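Side-chain contacts in MdbA (Actinomyces oris, PDB 4Z7X), which is a thiol-disulfide oxidoreductase of the thioredoxin superfamily that probably forms disulfide bonds in exported proteins, including those of the pilus assembly pathway: residues S40-Y43 and G44-A47; A71-E74 and G75-Q79. All blocks are in the same frame, centred on the assembly; numbering follows the deposited sequence. Where two conformers were deposited one is given.

Contact 1. Residues S40-Y43 and G44-A47. With 3CX ((2S)-3-(cyclohexylamino)-2-hydroxypropane-1-sulfonic acid), chain C.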
loop_
_atom_site.group_PDB
_atom_site.type_symbol
_atom_site.label_atom_id
_atom_site.label_comp_id
_atom_site.label_asym_id
_atom_site.label_seq_id
_atom_site.Cartn_x
_atom_site.Cartn_y
_atom_site.Cartn_z
ATOM N N SER A 40 -8.450 2.337 0.799
ATOM C CA SER A 40 -7.555 1.206 0.994
ATOM C C SER A 40 -7.795 0.146 -0.086
ATOM O O SER A 40 -8.841 0.123 -0.776
ATOM C CB SER A 40 -7.724 0.561 2.391
ATOM O OG SER A 40 -9.030 0.014 2.618
ATOM N N TRP A 41 -6.842 -0.773 -0.196
ATOM C CA TRP A 41 -7.042 -1.990 -0.958
ATOM C C TRP A 41 -6.495 -3.157 -0.188
ATOM O O TRP A 41 -5.642 -2.976 0.682
ATOM C CB TRP A 41 -6.480 -1.912 -2.361
ATOM C CG TRP A 41 -5.031 -1.977 -2.536
ATOM C CD1 TRP A 41 -4.341 -3.069 -2.945
ATOM C CD2 TRP A 41 -4.058 -0.904 -2.440
ATOM N NE1 TRP A 41 -3.021 -2.758 -3.110
ATOM C CE2 TRP A 41 -2.819 -1.442 -2.795
ATOM C CE3 TRP A 41 -4.111 0.431 -2.037
ATOM C CZ2 TRP A 41 -1.656 -0.679 -2.817
ATOM C CZ3 TRP A 41 -2.953 1.192 -2.043
ATOM C CH2 TRP A 41 -1.747 0.638 -2.439
ATOM N N THR A 42 -6.968 -4.359 -0.512
ATOM C CA THR A 42 -6.709 -5.497 0.349
ATOM C C THR A 42 -6.310 -6.752 -0.390
ATOM O O THR A 42 -6.628 -6.904 -1.565
ATOM C CB THR A 42 -7.909 -5.849 1.270
ATOM O OG1 THR A 42 -8.977 -6.387 0.492
ATOM C CG2 THR A 42 -8.416 -4.617 2.011
ATOM N N TYR A 43 -5.637 -7.629 0.371
ATOM C CA TYR A 43 -5.207 -8.944 -0.071
ATOM C C TYR A 43 -5.622 -9.975 0.975
ATOM O O TYR A 43 -5.333 -9.806 2.146
ATOM C CB TYR A 43 -3.665 -9.000 -0.240
ATOM C CG TYR A 43 -3.123 -7.978 -1.232
ATOM C CD1 TYR A 43 -2.909 -8.308 -2.563
ATOM C CD2 TYR A 43 -2.828 -6.694 -0.828
ATOM C CE1 TYR A 43 -2.422 -7.402 -3.474
ATOM C CE2 TYR A 43 -2.315 -5.767 -1.710
ATOM C CZ TYR A 43 -2.126 -6.115 -3.051
ATOM O OH TYR A 43 -1.631 -5.144 -3.916
ATOM N N GLY A 44 -6.295 -11.033 0.522
ATOM C CA GLY A 44 -6.644 -12.162 1.376
ATOM C C GLY A 44 -7.947 -12.127 2.184
ATOM O O GLY A 44 -8.212 -13.035 2.973
ATOM N N GLU A 45 -8.806 -11.155 1.914
ATOM C CA GLU A 45 -10.044 -10.996 2.679
ATOM C C GLU A 45 -11.162 -11.964 2.361
ATOM O O GLU A 45 -12.140 -12.047 3.125
ATOM C CB GLU A 45 -10.573 -9.556 2.555
ATOM C CG GLU A 45 -11.326 -9.183 1.295
ATOM C CD GLU A 45 -10.465 -9.043 0.042
ATOM O OE1 GLU A 45 -9.198 -9.097 0.128
ATOM O OE2 GLU A 45 -11.067 -8.788 -1.019
ATOM N N GLY A 46 -11.047 -12.696 1.258
ATOM C CA GLY A 46 -12.226 -13.406 0.717
ATOM C C GLY A 46 -12.192 -14.923 0.816
ATOM O O GLY A 46 -12.871 -15.624 0.041
ATOM N N ALA A 47 -11.430 -15.442 1.775
ATOM C CA ALA A 47 -11.406 -16.889 2.059
ATOM C C ALA A 47 -12.797 -17.464 2.403
ATOM O O ALA A 47 -13.644 -16.781 3.017
ATOM C CB ALA A 47 -10.436 -17.175 3.191
HETATM O OAA 3CX C . -9.501 -14.333 -2.752
HETATM O OAB 3CX C . -8.850 -12.843 -0.797
HETATM O OAC 3CX C . -7.720 -10.080 -1.834
HETATM O OAD 3CX C . -10.766 -12.293 -2.010
HETATM C CAE 3CX C . -5.192 -5.707 -6.071
HETATM C CAF 3CX C . -6.596 -5.219 -5.830
HETATM C CAG 3CX C . -5.031 -7.202 -6.319
HETATM C CAH 3CX C . -7.319 -6.141 -4.847
HETATM C CAI 3CX C . -5.747 -8.145 -5.383
HETATM C CAJ 3CX C . -7.999 -9.657 -4.132
HETATM C CAK 3CX C . -8.644 -11.882 -3.219
HETATM N NAL 3CX C . -7.743 -8.245 -3.788
HETATM C CAM 3CX C . -8.569 -10.376 -2.920
HETATM C CAN 3CX C . -6.647 -7.435 -4.412
HETATM S SAO 3CX C . -9.436 -12.844 -2.112
#

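Contact 2. Residues A71-E74 and G75-Q79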
loop_
_atom_site.group_PDB
_atom_site.type_symbol
_atom_site.label_atom_id
_atom_site.label_comp_id
_atom_site.label_asym_id
_atom_site.label_seq_id
_atom_site.Cartn_x
_atom_site.Cartn_y
_atom_site.Cartn_z
ATOM N N ALA A 71 9.298 3.696 3.817
ATOM C CA ALA A 71 10.210 2.992 2.901
ATOM C C ALA A 71 11.026 1.971 3.670
ATOM O O ALA A 71 11.211 0.847 3.195
ATOM C CB ALA A 71 11.118 3.984 2.167
ATOM N N GLN A 72 11.509 2.343 4.855
ATOM C CA GLN A 72 12.310 1.432 5.687
ATOM C C GLN A 72 11.427 0.262 6.122
ATOM O O GLN A 72 11.868 -0.899 6.142
ATOM C CB GLN A 72 12.841 2.151 6.948
ATOM C CG GLN A 72 13.906 3.210 6.694
ATOM C CD GLN A 72 14.357 3.916 7.972
ATOM O OE1 GLN A 72 14.037 5.086 8.199
ATOM N NE2 GLN A 72 15.087 3.203 8.816
ATOM N N PHE A 73 10.173 0.575 6.494
ATOM C CA PHE A 73 9.241 -0.436 6.950
ATOM C C PHE A 73 8.988 -1.449 5.877
ATOM O O PHE A 73 9.028 -2.654 6.136
ATOM C CB PHE A 73 7.924 0.227 7.407
ATOM C CG PHE A 73 6.928 -0.724 8.035
ATOM C CD1 PHE A 73 6.088 -1.490 7.229
ATOM C CD2 PHE A 73 6.813 -0.837 9.434
ATOM C CE1 PHE A 73 5.181 -2.374 7.792
ATOM C CE2 PHE A 73 5.898 -1.695 9.997
ATOM C CZ PHE A 73 5.080 -2.472 9.179
ATOM N N GLU A 74 8.724 -0.974 4.676
ATOM C CA GLU A 74 8.481 -1.847 3.549
ATOM C C GLU A 74 9.705 -2.734 3.282
ATOM O O GLU A 74 9.567 -3.955 3.078
ATOM C CB GLU A 74 8.107 -1.022 2.317
ATOM C CG GLU A 74 8.074 -1.836 1.017
ATOM C CD GLU A 74 6.950 -2.869 0.920
ATOM O OE1 GLU A 74 7.017 -3.712 -0.021
ATOM O OE2 GLU A 74 6.019 -2.819 1.762
ATOM N N GLY A 75 10.895 -2.131 3.286
ATOM C CA GLY A 75 12.084 -2.929 3.058
ATOM C C GLY A 75 12.275 -4.047 4.106
ATOM O O GLY A 75 12.602 -5.177 3.775
ATOM N N LEU A 76 12.045 -3.737 5.371
ATOM C CA LEU A 76 12.247 -4.691 6.429
ATOM C C LEU A 76 11.223 -5.824 6.405
ATOM O O LEU A 76 11.547 -6.955 6.712
ATOM C CB LEU A 76 12.192 -3.975 7.785
ATOM C CG LEU A 76 12.446 -4.781 9.052
ATOM C CD1 LEU A 76 13.828 -5.423 8.975
ATOM C CD2 LEU A 76 12.295 -3.922 10.313
ATOM N N HIS A 77 9.977 -5.474 6.137
ATOM C CA HIS A 77 8.857 -6.397 6.349
ATOM C C HIS A 77 8.267 -7.018 5.100
ATOM O O HIS A 77 7.403 -7.882 5.218
ATOM C CB HIS A 77 7.745 -5.731 7.139
ATOM C CG HIS A 77 8.157 -5.315 8.514
ATOM N ND1 HIS A 77 8.455 -6.223 9.512
ATOM C CD2 HIS A 77 8.367 -4.093 9.054
ATOM C CE1 HIS A 77 8.813 -5.585 10.606
ATOM N NE2 HIS A 77 8.776 -4.290 10.359
ATOM N N THR A 78 8.712 -6.603 3.910
ATOM C CA THR A 78 8.067 -7.128 2.690
ATOM C C THR A 78 8.100 -8.648 2.598
ATOM O O THR A 78 7.114 -9.266 2.219
ATOM C CB THR A 78 8.569 -6.469 1.385
ATOM O OG1 THR A 78 7.874 -7.032 0.261
ATOM C CG2 THR A 78 10.096 -6.627 1.194
ATOM N N GLN A 79 9.228 -9.249 2.933
ATOM C CA GLN A 79 9.347 -10.697 2.801
ATOM C C GLN A 79 8.341 -11.394 3.713
ATOM O O GLN A 79 7.614 -12.308 3.274
ATOM C CB GLN A 79 10.762 -11.130 3.128
ATOM C CG GLN A 79 10.978 -12.583 2.851
ATOM C CD GLN A 79 10.999 -12.911 1.363
ATOM O OE1 GLN A 79 11.241 -12.055 0.461
ATOM N NE2 GLN A 79 10.712 -14.162 1.079
#

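Contact 1. Residues S40-Y43 and G44-A47
Thr42 and Glu45, three residues apart where strand 41-43 runs out into a loop, meet through one short hydrogen bond: the hydroxyl Thr42 OG1 gives its proton to Glu45 OE1 at 2.7 Å. The two side chains cross at about a right angle, and the hydroxyl comes from above the carboxylate plane, 84° out of it. A bend at chi2 of Glu45 (-72°) folds the chain back toward the strand, where a long acidic residue can reach both the threonine and the ligand.

The bound 3-(cyclohexylamino)-2-hydroxypropane-1-sulfonic acid (3CX) adds further polar contacts. Its hydroxyl OAC donates to Glu45 OE1 at 2.6 Å and accepts from Gly44 N at 2.9 Å, while Gly46 N reaches sulfonate oxygen OAB at 3.0 Å. Glycine suits position 44, where a side chain would jam against the carbonyl of Tyr43; at Gly46 a CB would collide with sulfonate oxygen OAD as the molecule is bound in this crystal. An alanine in place of Glu45 would probably leave the Thr42 hydroxyl free to turn and the ligand hydroxyl with Gly44 N but without its acceptor.

Aromatic contacts flank the ligand's other end. Tyr43 CE1 lies 3.9 Å from cyclohexyl atom CAG, and Trp41 NE1 donates to Tyr43 OH at 2.9 Å, with that oxygen in the indole plane. Tyr43 OH also bonds Ser123.

Backbone bonds of Trp41 and Tyr43 to Leu94 and Leu92 pair this outermost strand with strand 91-96. Edge strand and loop thus line one wall of the 3CX pocket in a thioredoxin-fold protein, with Ser123 among the residues that complete it.

Contact 2. Residues A71-E74 and G75-Q79
His77 lays CD2 over the centre of the Phe73 ring, 3.4 Å above its plane, one helical turn on in helix 68-86. This helix opens at a CxxC sequence, consistent with the thioredoxin-type active-site motif, and links strands 58-63 and 91-96 in a beta-alpha-beta unit. The rings are oblique, their planes at 47° and their centroids 4.4 Å apart, and it is the single carbon CD2 that lies over the phenyl face. Phe73 has CG anti to the backbone N (chi1 -174°), which brings its ring alongside the next turn; a flat, apolar residue there offers a broad face to the histidine.

A second i to i+4 pair joins Glu74 and Thr78. The glutamate bends at chi2 (68°), bringing OE1 to 3.5 Å from Thr78 CB, and threonine's compact branched side chain fits beside that carboxylate.

Behind both pairs stand the main-chain bonds of the helix, from Gly75 N to Ala71 O, Leu76 N to Gln72 O, His77 N to Phe73 O and Thr78 N to Glu74 O, which fix the spacing at four residues. Gly75 is exposed, and there is room for a CB, so packing within this turn does not demand glycine.

Farther out, Leu211 packs on both Phe73 and His77, whereas Glu74 touches His127 and Thr78 touches Asn128, both of helix 123-140. Ala71 meets Phe131 and Ser135, its small size consistent with close approach of that helix. The imidazole is also held by Glu80, whose OE1 is hydrogen-bonded to His77 ND1.

How the contacts relate
Both contacts are local and lie about 12 Å from the centre of the chain, but in different layers of one thioredoxin fold. Contact 1 belongs to the outermost strand 41-43 and its loop, contact 2 to helix 68-86; their centres are 20 Å apart. Of the touching residues in contact 1 only Thr42 is buried, whereas contact 2 buries Ala71, Phe73, Glu74 and His77 beside exposed Gln72 and Gly75. Strand 91-96 relates them, pairing with strand 41-43 and closing the beta-alpha-beta unit of the helix. Helix 123-140 serves both, through Ser123 and through His127 and Asn128. Hydrogen bonds to a bound small molecule dominate at the sheet edge, regular helical bonding and ring packing in contact 2.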